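Local coordinates for rusticyanin (Thiobacillus ferrooxidans, PDB 2CAK), which carries electrons from cytochrome c552 to the A-type oxidase in the periplasm, using a single bound copper ion, at residues 50-61 against 135-145. Sequence-based numbering, arbitrary orientation.
Sequences FPSFEVHGKKNP and YVCQIPGHAAT. Unlike the reference sequence in segment 50-61: Gly57 (reference Asp). With CU1 (copper (I) ion), chain B.
The backbones of Pro51 and His142 come closest, CA to CA 6.2 Å, and diverge to 8.8 Å between the CA atoms of Phe53 and Val136; strands 53-55 and 131-136 belong to the two facing sheets of a cupredoxin beta-sandwich, and the rest of 135-145 is copper-binding loop. Phe53 and Tyr135 meet between the sheets, with Phe86 beside them. Tyr135 turns its ring edge to the face of Phe53 in an offset edge-to-face pair, planes at 62°, with CD2 of Tyr135 3.6 Å from CD2 of Phe53. Tyrosine suits this buried place because its ring packs like phenylalanine while its OH donates to O of Pro61 at 2.7 Å, in the carbonyl plane and on a lone pair. A phenylalanine in its place would probably keep the ring packing but leave O of Pro61 without this hydroxyl donor. With CG anti to the carbonyl carbon (chi1 -66°), Phe53 is long enough to span from Tyr135 to Cys137: the Val136-Cys137 peptide lies at its edge, and CZ packs against CB of Cys137. Pro51, a compact apolar ring that accepts a cis peptide bond, sets CB 4.2 Å above the His142 imidazole, offset toward the rim; CG2 of Ile139 lies centrally over the opposite face. Together with the ND1-copper bond they probably limit the ring's turning. Phe50 makes an offset edge-to-face pair with this imidazole, CZ nearest NE2. His84 and Met147 complete the copper site, to which this contact contributes sulfur and imidazole nitrogen, both suited to copper: SG of Cys137 at 2.2 Å and ND1 of His142 at 2.1 Å from the metal.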
ATOM      1  N   PHE A  50       5.826  13.844  -0.513  1.00 21.76           N
ATOM      2  CA  PHE A  50       5.366  13.404  -1.818  1.00 21.28           C
ATOM      3  C   PHE A  50       6.555  12.856  -2.613  1.00 20.34           C
ATOM      4  O   PHE A  50       7.562  13.569  -2.764  1.00 23.26           O
ATOM      5  CB  PHE A  50       4.653  14.509  -2.608  1.00 21.00           C
ATOM      6  CG  PHE A  50       4.151  14.170  -3.983  1.00 20.40           C
ATOM      7  CD1 PHE A  50       4.973  14.285  -5.094  1.00 21.41           C
ATOM      8  CD2 PHE A  50       2.840  13.713  -4.154  1.00 20.98           C
ATOM      9  CE1 PHE A  50       4.535  13.922  -6.292  1.00 22.57           C
ATOM     10  CE2 PHE A  50       2.386  13.341  -5.409  1.00 21.89           C
ATOM     11  CZ  PHE A  50       3.234  13.484  -6.464  1.00 23.38           C
ATOM     12  N   PRO A  51       6.409  11.758  -3.320  1.00 19.01           N
ATOM     13  CA  PRO A  51       5.354  10.729  -3.263  1.00 16.59           C
ATOM     14  C   PRO A  51       5.792   9.609  -2.313  1.00 15.64           C
ATOM     15  O   PRO A  51       6.949   9.208  -2.322  1.00 20.52           O
ATOM     16  CB  PRO A  51       5.301  10.282  -4.712  1.00 17.60           C
ATOM     17  CG  PRO A  51       6.711  10.367  -5.193  1.00 20.09           C
ATOM     18  CD  PRO A  51       7.377  11.450  -4.423  1.00 20.09           C
ATOM     19  N   SER A  52       4.896   9.094  -1.504  1.00 12.82           N
ATOM     20  CA  SER A  52       5.201   8.085  -0.516  1.00 11.91           C
ATOM     21  C   SER A  52       3.932   7.333  -0.103  1.00 11.74           C
ATOM     22  O   SER A  52       2.847   7.876  -0.262  1.00 12.60           O
ATOM     23  CB  SER A  52       5.833   8.689   0.708  1.00 14.26           C
ATOM     24  OG  SER A  52       4.996   9.484   1.475  1.00 16.18           O
ATOM     25  N   PHE A  53       4.118   6.143   0.440  1.00 11.10           N
ATOM     26  CA  PHE A  53       3.079   5.425   1.152  1.00 10.23           C
ATOM     27  C   PHE A  53       3.302   5.507   2.647  1.00 10.09           C
ATOM     28  O   PHE A  53       4.450   5.444   3.090  1.00 13.50           O
ATOM     29  CB  PHE A  53       3.131   3.939   0.781  1.00 11.17           C
ATOM     30  CG  PHE A  53       2.804   3.564  -0.652  1.00 10.73           C
ATOM     31  CD1 PHE A  53       1.497   3.609  -1.113  1.00 11.63           C
ATOM     32  CD2 PHE A  53       3.800   3.184  -1.537  1.00 10.87           C
ATOM     33  CE1 PHE A  53       1.211   3.210  -2.387  1.00 12.21           C
ATOM     34  CE2 PHE A  53       3.485   2.760  -2.808  1.00 11.98           C
ATOM     35  CZ  PHE A  53       2.199   2.796  -3.262  1.00 11.41           C
ATOM     36  N   GLU A  54       2.217   5.588   3.399  1.00 10.25           N
ATOM     37  CA  GLU A  54       2.283   5.500   4.869  1.00 10.53           C
ATOM     38  C   GLU A  54       1.518   4.235   5.310  1.00 10.24           C
ATOM     39  O   GLU A  54       0.385   3.997   4.905  1.00 12.20           O
ATOM     40  CB  GLU A  54       1.690   6.731   5.522  1.00 10.88           C
ATOM     41  CG  GLU A  54       2.632   7.941   5.558  1.00 12.46           C
ATOM     42  CD  GLU A  54       2.911   8.525   4.190  1.00 12.07           C
ATOM     43  OE1 GLU A  54       2.019   8.957   3.508  1.00 13.77           O
ATOM     44  OE2 GLU A  54       4.154   8.568   3.799  1.00 14.55           O
ATOM     45  N   VAL A  55       2.191   3.472   6.161  1.00 10.83           N
ATOM     46  CA  VAL A  55       1.568   2.299   6.796  1.00 11.07           C
ATOM     47  C   VAL A  55       1.860   2.381   8.287  1.00 12.28           C
ATOM     48  O   VAL A  55       3.036   2.541   8.677  1.00 12.59           O
ATOM     49  CB  VAL A  55       2.152   0.989   6.240  1.00 12.18           C
ATOM     50  CG1 VAL A  55       1.504  -0.212   6.930  1.00 15.85           C
ATOM     51  CG2 VAL A  55       2.068   0.909   4.741  1.00 15.43           C
ATOM     52  N   HIS A  56       0.857   2.330   9.145  1.00 13.70           N
ATOM     53  CA  HIS A  56       1.031   2.462  10.585  1.00 14.27           C
ATOM     54  C   HIS A  56       1.814   3.729  10.926  1.00 14.60           C
ATOM     55  O   HIS A  56       2.641   3.741  11.830  1.00 16.84           O
ATOM     56  CB  HIS A  56       1.710   1.223  11.198  1.00 14.31           C
ATOM     57  CG  HIS A  56       1.214   0.914  12.563  1.00 13.67           C
ATOM     58  ND1 HIS A  56       0.423  -0.197  12.824  1.00 13.73           N
ATOM     59  CD2 HIS A  56       1.373   1.526  13.751  1.00 16.65           C
ATOM     60  CE1 HIS A  56       0.124  -0.205  14.101  1.00 16.12           C
ATOM     61  NE2 HIS A  56       0.677   0.808  14.704  1.00 17.84           N
ATOM     62  N   GLY A  57       1.499   4.816  10.199  1.00 15.82           N
ATOM     63  CA  GLY A  57       2.071   6.091  10.387  1.00 17.52           C
ATOM     64  C   GLY A  57       3.539   6.257  10.141  1.00 17.19           C
ATOM     65  O   GLY A  57       4.177   7.173  10.635  1.00 21.93           O
ATOM     66  N   LYS A  58       4.125   5.388   9.390  1.00 14.70           N
ATOM     67  CA  LYS A  58       5.511   5.383   8.984  1.00 14.20           C
ATOM     68  C   LYS A  58       5.590   5.530   7.475  1.00 13.03           C
ATOM     69  O   LYS A  58       4.739   5.009   6.760  1.00 12.88           O
ATOM     70  CB  LYS A  58       6.199   4.069   9.389  1.00 17.78           C
ATOM     71  CG  LYS A  58       6.211   3.796  10.885  1.00 22.32           C
ATOM     72  CD  LYS A  58       7.163   4.761  11.545  1.00 27.72           C
ATOM     73  CE  LYS A  58       8.597   4.277  11.309  1.00 34.56           C
ATOM     74  NZ  LYS A  58       9.441   4.624  12.484  1.00 52.11           N
ATOM     75  N   LYS A  59       6.648   6.182   6.997  1.00 14.00           N
ATOM     76  CA  LYS A  59       6.872   6.344   5.570  1.00 12.46           C
ATOM     77  C   LYS A  59       7.581   5.145   4.945  1.00 12.71           C
ATOM     78  O   LYS A  59       8.668   4.763   5.383  1.00 15.07           O
ATOM     79  CB  LYS A  59       7.751   7.596   5.370  1.00 15.04           C
ATOM     80  CG  LYS A  59       7.933   7.929   3.904  1.00 20.21           C
ATOM     81  CD  LYS A  59       8.818   9.150   3.732  1.00 27.08           C
ATOM     82  CE  LYS A  59      10.234   8.653   3.854  1.00 35.59           C
ATOM     83  NZ  LYS A  59      10.918   8.900   2.522  1.00 59.23           N
ATOM     84  N   ASN A  60       6.937   4.579   3.927  1.00 11.82           N
ATOM     85  CA  ASN A  60       7.494   3.443   3.159  1.00 12.53           C
ATOM     86  C   ASN A  60       8.161   2.396   4.014  1.00 12.68           C
ATOM     87  O   ASN A  60       9.274   1.928   3.713  1.00 14.95           O
ATOM     88  CB  ASN A  60       8.432   3.915   2.079  1.00 14.12           C
ATOM     89  CG  ASN A  60       7.825   4.890   1.100  1.00 13.96           C
ATOM     90  OD1 ASN A  60       6.664   4.799   0.758  1.00 15.45           O
ATOM     91  ND2 ASN A  60       8.644   5.812   0.619  1.00 18.16           N
ATOM     92  N   PRO A  61       7.542   1.870   5.068  1.00 12.60           N
ATOM     93  CA  PRO A  61       8.194   0.884   5.950  1.00 12.96           C
ATOM     94  C   PRO A  61       8.304  -0.488   5.307  1.00 13.10           C
ATOM     95  O   PRO A  61       7.557  -0.871   4.418  1.00 13.88           O
ATOM     96  CB  PRO A  61       7.279   0.832   7.166  1.00 14.33           C
ATOM     97  CG  PRO A  61       5.922   1.136   6.596  1.00 14.35           C
ATOM     98  CD  PRO A  61       6.183   2.169   5.556  1.00 12.66           C
ATOM     99  N   TYR A 135       6.028  -3.230  -2.755  1.00 11.45           N
ATOM    100  CA  TYR A 135       4.785  -2.532  -3.079  1.00 10.55           C
ATOM    101  C   TYR A 135       5.180  -1.201  -3.742  1.00 10.77           C
ATOM    102  O   TYR A 135       6.073  -0.518  -3.258  1.00 12.87           O
ATOM    103  CB  TYR A 135       3.871  -2.333  -1.864  1.00 11.18           C
ATOM    104  CG  TYR A 135       4.420  -1.625  -0.642  1.00 10.90           C
ATOM    105  CD1 TYR A 135       5.167  -2.282   0.331  1.00 11.70           C
ATOM    106  CD2 TYR A 135       4.200  -0.277  -0.450  1.00 12.32           C
ATOM    107  CE1 TYR A 135       5.673  -1.631   1.436  1.00 11.79           C
ATOM    108  CE2 TYR A 135       4.680   0.377   0.667  1.00 13.50           C
ATOM    109  CZ  TYR A 135       5.411  -0.295   1.597  1.00 11.93           C
ATOM    110  OH  TYR A 135       5.902   0.395   2.697  1.00 14.56           O
ATOM    111  N   VAL A 136       4.511  -0.895  -4.869  1.00 10.85           N
ATOM    112  CA  VAL A 136       4.874   0.208  -5.730  1.00 11.14           C
ATOM    113  C   VAL A 136       3.632   0.930  -6.194  1.00 10.25           C
ATOM    114  O   VAL A 136       2.555   0.332  -6.288  1.00 12.32           O
ATOM    115  CB  VAL A 136       5.746  -0.229  -6.937  0.70 14.07           C
ATOM    116  CG1 VAL A 136       6.897  -1.122  -6.540  0.70 19.09           C
ATOM    117  CG2 VAL A 136       4.924  -0.923  -8.020  0.70 16.17           C
ATOM    118  N   CYS A 137       3.764   2.180  -6.570  1.00 10.06           N
ATOM    119  CA  CYS A 137       2.788   2.927  -7.326  1.00 10.29           C
ATOM    120  C   CYS A 137       3.195   2.920  -8.824  1.00 11.22           C
ATOM    121  O   CYS A 137       4.396   3.060  -9.116  1.00 12.79           O
ATOM    122  CB  CYS A 137       2.685   4.361  -6.850  1.00 11.08           C
ATOM    123  SG  CYS A 137       1.516   5.392  -7.803  1.00 11.51           S
ATOM    124  N   GLN A 138       2.189   2.767  -9.697  1.00 11.24           N
ATOM    125  CA  GLN A 138       2.454   2.726 -11.136  1.00 13.18           C
ATOM    126  C   GLN A 138       2.362   4.067 -11.850  1.00 13.24           C
ATOM    127  O   GLN A 138       2.626   4.102 -13.065  1.00 16.47           O
ATOM    128  CB  GLN A 138       1.508   1.726 -11.841  1.00 16.58           C
ATOM    129  CG  GLN A 138       1.826   0.292 -11.491  1.00 18.83           C
ATOM    130  CD  GLN A 138       1.072  -0.610 -12.476  1.00 23.24           C
ATOM    131  OE1 GLN A 138      -0.083  -1.029 -12.405  1.00 28.60           O
ATOM    132  NE2 GLN A 138       1.832  -0.799 -13.531  1.00 26.70           N
ATOM    133  N   ILE A 139       1.990   5.152 -11.175  1.00 12.91           N
ATOM    134  CA  ILE A 139       1.959   6.428 -11.883  1.00 13.45           C
ATOM    135  C   ILE A 139       3.335   6.728 -12.406  1.00 14.75           C
ATOM    136  O   ILE A 139       4.290   6.625 -11.607  1.00 14.79           O
ATOM    137  CB  ILE A 139       1.463   7.588 -11.024  1.00 13.68           C
ATOM    138  CG1 ILE A 139      -0.021   7.450 -10.663  1.00 16.11           C
ATOM    139  CG2 ILE A 139       1.674   8.927 -11.746  1.00 16.05           C
ATOM    140  CD1 ILE A 139      -0.581   8.584  -9.780  1.00 24.73           C
ATOM    141  N   PRO A 140       3.514   7.049 -13.678  1.00 14.42           N
ATOM    142  CA  PRO A 140       4.902   7.306 -14.176  1.00 15.35           C
ATOM    143  C   PRO A 140       5.683   8.285 -13.341  1.00 15.78           C
ATOM    144  O   PRO A 140       5.219   9.361 -12.975  1.00 18.02           O
ATOM    145  CB  PRO A 140       4.629   7.846 -15.602  1.00 17.52           C
ATOM    146  CG  PRO A 140       3.396   7.061 -16.020  1.00 16.89           C
ATOM    147  CD  PRO A 140       2.534   7.080 -14.760  1.00 15.54           C
ATOM    148  N   GLY A 141       6.880   7.875 -12.952  1.00 15.61           N
ATOM    149  CA  GLY A 141       7.783   8.647 -12.150  1.00 16.73           C
ATOM    150  C   GLY A 141       7.726   8.403 -10.667  1.00 15.00           C
ATOM    151  O   GLY A 141       8.671   8.739  -9.960  1.00 17.62           O
ATOM    152  N   HIS A 142       6.616   7.875 -10.121  1.00 14.24           N
ATOM    153  CA  HIS A 142       6.477   7.868  -8.680  1.00 13.42           C
ATOM    154  C   HIS A 142       7.390   6.830  -8.017  1.00 13.53           C
ATOM    155  O   HIS A 142       8.053   7.190  -7.030  1.00 15.27           O
ATOM    156  CB  HIS A 142       5.009   7.648  -8.288  1.00 13.24           C
ATOM    157  CG  HIS A 142       4.152   8.862  -8.502  1.00 13.31           C
ATOM    158  ND1 HIS A 142       2.881   8.955  -7.972  1.00 13.01           N
ATOM    159  CD2 HIS A 142       4.423  10.006  -9.193  1.00 16.32           C
ATOM    160  CE1 HIS A 142       2.421  10.148  -8.361  1.00 14.75           C
ATOM    161  NE2 HIS A 142       3.324  10.810  -9.096  1.00 16.44           N
ATOM    162  N   ALA A 143       7.401   5.594  -8.502  1.00 13.75           N
ATOM    163  CA  ALA A 143       8.342   4.618  -7.971  1.00 14.04           C
ATOM    164  C   ALA A 143       9.810   5.043  -8.100  1.00 14.82           C
ATOM    165  O   ALA A 143      10.609   4.763  -7.199  1.00 16.01           O
ATOM    166  CB  ALA A 143       8.076   3.231  -8.562  1.00 15.03           C
ATOM    167  N   ALA A 144      10.113   5.648  -9.229  1.00 15.56           N
ATOM    168  CA  ALA A 144      11.472   6.124  -9.481  1.00 16.32           C
ATOM    169  C   ALA A 144      11.916   7.177  -8.486  1.00 17.93           C
ATOM    170  O   ALA A 144      13.112   7.358  -8.234  1.00 24.30           O
ATOM    171  CB  ALA A 144      11.566   6.658 -10.899  1.00 18.74           C
ATOM    172  N   THR A 145      10.951   7.910  -7.950  1.00 16.76           N
ATOM    173  CA  THR A 145      11.247   8.963  -7.026  1.00 18.08           C
ATOM    174  C   THR A 145      10.949   8.561  -5.597  1.00 19.17           C
ATOM    175  O   THR A 145      10.900   9.464  -4.741  1.00 25.76           O
ATOM    176  CB  THR A 145      10.498  10.251  -7.453  1.00 24.67           C
ATOM    177  OG1 THR A 145       9.115  10.024  -7.617  1.00 34.19           O
ATOM    178  CG2 THR A 145      10.951  10.623  -8.853  1.00 30.48           C
TER
HETATM  179 CU   CU1 B 156       1.785   7.468  -7.021  1.00 13.41          CU